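Local coordinates for protein poly-gamma-glutamate hydrolase (Bacillus phage phiNIT1, PDB 3A9L) that hydrolyses the gamma-glutamyl linkages of bacterial poly-gamma-glutamate as a zinc-dependent peptidase, at residues A[11-16]-A[75-80]; A[34-39]-A[53-58]. All blocks are in the same frame, centred on the assembly; numbering follows the deposited sequence.

Contact 1: residues A[11-16]-A[75-80]. With PO4 (phosphate ion), chain D.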
# COMPACT_ATOMS: atom_id res chain seq x y z
N GLU A 11 9.26 16.07 -3.29
CA GLU A 11 9.37 16.34 -4.73
C GLU A 11 10.84 16.32 -5.16
O GLU A 11 11.25 15.53 -6.03
CB GLU A 11 8.75 17.70 -5.09
CG GLU A 11 7.23 17.74 -5.11
CD GLU A 11 6.58 17.80 -3.74
OE1 GLU A 11 7.28 18.03 -2.71
OE2 GLU A 11 5.34 17.64 -3.70
N ALA A 12 11.65 17.18 -4.53
CA ALA A 12 13.09 17.21 -4.78
C ALA A 12 13.72 15.83 -4.68
O ALA A 12 14.54 15.43 -5.51
CB ALA A 12 13.77 18.19 -3.82
N LEU A 13 13.34 15.09 -3.63
CA LEU A 13 13.78 13.71 -3.45
C LEU A 13 13.33 12.82 -4.59
O LEU A 13 14.14 12.12 -5.19
CB LEU A 13 13.26 13.15 -2.11
CG LEU A 13 13.78 11.76 -1.71
CD1 LEU A 13 13.70 11.55 -0.24
CD2 LEU A 13 13.04 10.65 -2.38
N GLU A 14 12.04 12.84 -4.90
CA GLU A 14 11.49 11.98 -5.93
C GLU A 14 12.08 12.29 -7.31
O GLU A 14 12.35 11.38 -8.14
CB GLU A 14 9.97 12.08 -5.91
CG GLU A 14 9.41 11.30 -4.71
CD GLU A 14 7.93 10.90 -4.83
OE1 GLU A 14 7.35 11.04 -5.93
OE2 GLU A 14 7.36 10.41 -3.82
N ASN A 15 12.30 13.59 -7.54
CA ASN A 15 12.87 14.09 -8.78
C ASN A 15 14.25 13.52 -9.06
O ASN A 15 14.60 13.29 -10.21
CB ASN A 15 12.94 15.63 -8.76
CG ASN A 15 11.69 16.28 -9.33
OD1 ASN A 15 10.87 15.63 -10.00
ND2 ASN A 15 11.53 17.58 -9.07
N ALA A 16 15.01 13.26 -8.00
CA ALA A 16 16.40 12.83 -8.11
C ALA A 16 16.62 11.33 -7.93
O ALA A 16 17.53 10.77 -8.53
CB ALA A 16 17.23 13.60 -7.14
N SER A 75 20.21 7.81 4.84
CA SER A 75 20.00 9.09 5.51
C SER A 75 19.75 10.21 4.52
O SER A 75 19.15 11.22 4.88
CB SER A 75 21.16 9.46 6.43
OG SER A 75 22.34 9.48 5.67
N ARG A 76 20.22 10.05 3.29
CA ARG A 76 19.97 11.03 2.23
C ARG A 76 18.50 11.05 1.80
O ARG A 76 18.04 11.99 1.16
CB ARG A 76 20.91 10.82 1.02
CG ARG A 76 20.57 9.75 0.04
CD ARG A 76 21.42 9.90 -1.24
NE ARG A 76 20.98 9.00 -2.31
CZ ARG A 76 21.54 7.82 -2.60
NH1 ARG A 76 22.58 7.36 -1.89
NH2 ARG A 76 21.07 7.09 -3.61
N LEU A 77 17.78 9.99 2.17
CA LEU A 77 16.37 9.90 1.85
C LEU A 77 15.51 10.49 2.99
O LEU A 77 14.26 10.44 2.96
CB LEU A 77 16.01 8.44 1.58
CG LEU A 77 16.84 7.72 0.52
CD1 LEU A 77 16.59 6.23 0.62
CD2 LEU A 77 16.52 8.24 -0.90
N HIS A 78 16.20 11.06 3.98
CA HIS A 78 15.53 11.62 5.14
C HIS A 78 15.02 13.02 4.86
O HIS A 78 15.80 13.93 4.58
CB HIS A 78 16.45 11.60 6.38
CG HIS A 78 15.82 12.18 7.61
ND1 HIS A 78 15.92 13.52 7.94
CD2 HIS A 78 15.10 11.60 8.60
CE1 HIS A 78 15.29 13.74 9.07
NE2 HIS A 78 14.78 12.60 9.50
N VAL A 79 13.69 13.17 4.92
CA VAL A 79 13.06 14.47 4.91
C VAL A 79 12.32 14.63 6.24
O VAL A 79 11.35 13.93 6.55
CB VAL A 79 12.18 14.69 3.65
CG1 VAL A 79 11.36 15.95 3.74
CG2 VAL A 79 13.10 14.79 2.38
N THR A 80 12.84 15.53 7.06
CA THR A 80 12.26 15.77 8.36
C THR A 80 10.72 15.89 8.32
O THR A 80 10.16 16.40 7.34
CB THR A 80 12.89 17.01 8.99
OG1 THR A 80 12.77 16.94 10.41
CG2 THR A 80 12.26 18.29 8.42
P PO4 D . 12.68 13.72 12.19
O1 PO4 D . 13.46 14.89 11.64
O2 PO4 D . 12.54 13.78 13.70
O3 PO4 D . 11.31 13.84 11.57
O4 PO4 D . 13.34 12.42 11.81

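Contact 2: residues A[34-39]-A[53-58]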
# COMPACT_ATOMS: atom_id res chain seq x y z
N MET A 34 -7.71 5.49 12.69
CA MET A 34 -6.31 5.40 13.10
C MET A 34 -5.34 4.93 12.01
O MET A 34 -5.62 3.95 11.29
CB MET A 34 -6.18 4.49 14.33
CG MET A 34 -4.79 4.35 14.92
SD MET A 34 -3.99 5.92 15.27
CE MET A 34 -4.61 6.29 16.87
N ILE A 35 -4.19 5.60 11.90
CA ILE A 35 -3.20 5.24 10.90
C ILE A 35 -1.80 5.25 11.56
O ILE A 35 -1.43 6.21 12.21
CB ILE A 35 -3.21 6.21 9.67
CG1 ILE A 35 -2.11 5.84 8.68
CG2 ILE A 35 -3.14 7.69 10.13
CD1 ILE A 35 -2.10 6.67 7.36
N TYR A 36 -1.07 4.15 11.41
CA TYR A 36 0.25 4.04 11.95
C TYR A 36 1.20 4.12 10.81
O TYR A 36 1.04 3.43 9.81
CB TYR A 36 0.40 2.70 12.65
CG TYR A 36 -0.48 2.56 13.85
CD1 TYR A 36 -0.19 3.25 15.02
CD2 TYR A 36 -1.63 1.76 13.81
CE1 TYR A 36 -0.99 3.12 16.15
CE2 TYR A 36 -2.45 1.64 14.95
CZ TYR A 36 -2.09 2.32 16.11
OH TYR A 36 -2.86 2.23 17.24
N PHE A 37 2.21 4.97 10.95
CA PHE A 37 3.03 5.25 9.77
C PHE A 37 4.40 5.80 10.10
O PHE A 37 4.66 6.25 11.21
CB PHE A 37 2.27 6.19 8.81
CG PHE A 37 2.35 7.63 9.19
CD1 PHE A 37 1.48 8.16 10.16
CD2 PHE A 37 3.29 8.45 8.60
CE1 PHE A 37 1.58 9.52 10.52
CE2 PHE A 37 3.40 9.80 8.96
CZ PHE A 37 2.56 10.33 9.92
N SER A 38 5.28 5.74 9.12
CA SER A 38 6.58 6.37 9.24
C SER A 38 7.02 6.99 7.89
O SER A 38 6.85 6.38 6.83
CB SER A 38 7.62 5.40 9.78
OG SER A 38 8.89 6.02 9.74
N PRO A 39 7.53 8.24 7.93
CA PRO A 39 8.13 8.81 6.72
C PRO A 39 9.59 8.37 6.52
O PRO A 39 10.20 8.64 5.47
CB PRO A 39 8.07 10.32 6.97
CG PRO A 39 8.10 10.48 8.46
CD PRO A 39 7.41 9.23 9.03
N TYR A 53 4.39 -2.80 11.09
CA TYR A 53 3.73 -4.03 10.60
C TYR A 53 2.99 -4.75 11.71
O TYR A 53 1.83 -5.14 11.55
CB TYR A 53 4.75 -4.97 9.99
CG TYR A 53 5.02 -4.72 8.54
CD1 TYR A 53 5.16 -3.42 8.04
CD2 TYR A 53 5.16 -5.77 7.67
CE1 TYR A 53 5.41 -3.20 6.71
CE2 TYR A 53 5.41 -5.56 6.33
CZ TYR A 53 5.53 -4.28 5.86
OH TYR A 53 5.78 -4.09 4.53
N ARG A 54 3.69 -4.94 12.83
CA ARG A 54 3.18 -5.63 14.00
C ARG A 54 2.04 -4.83 14.66
O ARG A 54 1.02 -5.41 15.07
CB ARG A 54 4.34 -5.86 15.00
CG ARG A 54 4.03 -6.76 16.24
CD ARG A 54 3.68 -8.20 15.80
NE ARG A 54 3.23 -8.99 16.93
CZ ARG A 54 2.43 -10.05 16.82
NH1 ARG A 54 1.99 -10.43 15.62
NH2 ARG A 54 2.06 -10.71 17.91
N VAL A 55 2.21 -3.50 14.79
CA VAL A 55 1.13 -2.68 15.35
C VAL A 55 -0.14 -2.73 14.50
O VAL A 55 -1.28 -2.72 15.01
CB VAL A 55 1.56 -1.20 15.59
CG1 VAL A 55 0.37 -0.37 16.06
CG2 VAL A 55 2.62 -1.14 16.68
N VAL A 56 0.05 -2.74 13.19
CA VAL A 56 -1.06 -2.82 12.26
C VAL A 56 -1.71 -4.21 12.30
O VAL A 56 -2.95 -4.34 12.25
CB VAL A 56 -0.59 -2.42 10.84
CG1 VAL A 56 -1.59 -2.87 9.74
CG2 VAL A 56 -0.40 -0.91 10.80
N GLU A 57 -0.87 -5.24 12.37
CA GLU A 57 -1.35 -6.63 12.45
C GLU A 57 -2.13 -6.83 13.76
O GLU A 57 -3.17 -7.48 13.77
CB GLU A 57 -0.20 -7.62 12.33
CG GLU A 57 0.32 -7.81 10.91
CD GLU A 57 1.83 -8.08 10.89
OE1 GLU A 57 2.34 -8.64 11.89
OE2 GLU A 57 2.49 -7.69 9.88
N LEU A 58 -1.66 -6.19 14.83
CA LEU A 58 -2.40 -6.18 16.13
C LEU A 58 -3.68 -5.34 16.21
O LEU A 58 -4.56 -5.65 17.01
CB LEU A 58 -1.49 -5.74 17.27
CG LEU A 58 -0.33 -6.63 17.67
CD1 LEU A 58 0.42 -5.93 18.78
CD2 LEU A 58 -0.80 -7.99 18.07

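Contact 1: residues A[11-16]-A[75-80]
Beside the zinc site, Leu13 of the N-terminal helix 10-16 packs against Leu77 and Val79 in the loop that reaches the zinc ligand His40 through Val79. A single methyl, Leu13 CD1, does the touching. Leu13 CD1 lies 3.4 Å from Leu77 O and 3.8 Å from Leu77 CA, so its main support on this side is the backbone of the loop rather than a side-chain tip. Leu77 CB makes an apolar contact with Leu13 CD1 at 4.3 Å, and Val79 CG2 is 4.2 Å from Leu13 CD1. With chi1 at -173°, CG of Leu13 lies opposite its own backbone N, and the side chain extends from the helix to the loop. All three residues are buried, and Leu13 also packs on Tyr7 and on Tyr23 of strand 23-29.

In the open alpha/beta fold this loop joins strand 62-68, next to the edge strand of the mixed sheet, to helix 87-94. Its other side carries polar groups. The CB of His78 points away from the helix, and His78 NE2 donates a nearly straight hydrogen bond (175°) to O4 of a phosphate ion at 2.7 Å, with the phosphorus lying in the ring plane at the edge. This ion probably comes from the crystallisation liquor. Thr80 OG1 also donates to the phosphate, 2.5 Å from O1, an unusually short separation that makes the exact length doubtful, and Ser81 OG is also hydrogen-bonded to the ion. Asp5 holds His78 ND1, while the carbonyl oxygen of Val79 is hydrogen-bonded to NE2 of His40, making Val79 a second-shell residue to the zinc.

Contact 2: residues A[34-39]-A[53-58]
Tyr36 projects from strand 34-42 onto helix 48-59, the first strand and the helix of a beta-alpha-beta crossover that ends in the parallel neighbouring strand 62-68. The contact can be traced outward along this one side chain. Tyr36 CB points toward the helix and lies 4.1 Å from Val56 CG2, which stands oblique to the ring. Beyond CB, chi1 of -65° sets CG opposite the carbonyl carbon, and the ring turns one face to the helix. Val55 CG1 sits over that face in a CH-pi contact, 3.4 Å from the centroid of the Tyr36 ring and 4° off the normal. The methyl is therefore centred: Val55 CG1 is nearly equidistant from the six ring carbons of Tyr36, from 3.6 Å at CE2 to 3.8 Å at CG. The two side chains cross at about a right angle. Met34 SD covers the opposite face, 4.1 Å above the plane of the Tyr36 ring but shifted toward the rim, so the ring has Val55 CG1 on one face and the Met34 sulfur, off-centre, on the other.

The next helix residue, Val56, also packs on Leu63 of strand 62-68, tying the helix to both parallel strands that it connects. At the phenol end, a residue of helix 190-209 is the polar partner: the OH of Tyr36 is hydrogen-bonded to OE1 of Glu203.

From the N terminus, the chain forms helix 10-16 and strand 23-29 before entering strand 34-42, where contact 2 opens. That contact closes a short loop, with 13 residues between its segments, when helix 48-59 folds back on the strand. The chain then runs through strand 62-68 into the loop holding residues 75-80, and contact 1 closes around everything since the first helix, so contact 2 is nested inside it. The two do not touch: their centres are 22 Å apart and their nearest atoms about 5 Å. Contact 2 joins the central sheet to a helical layer, whereas contact 1 fastens the N-terminal helix to the loop beside the zinc site.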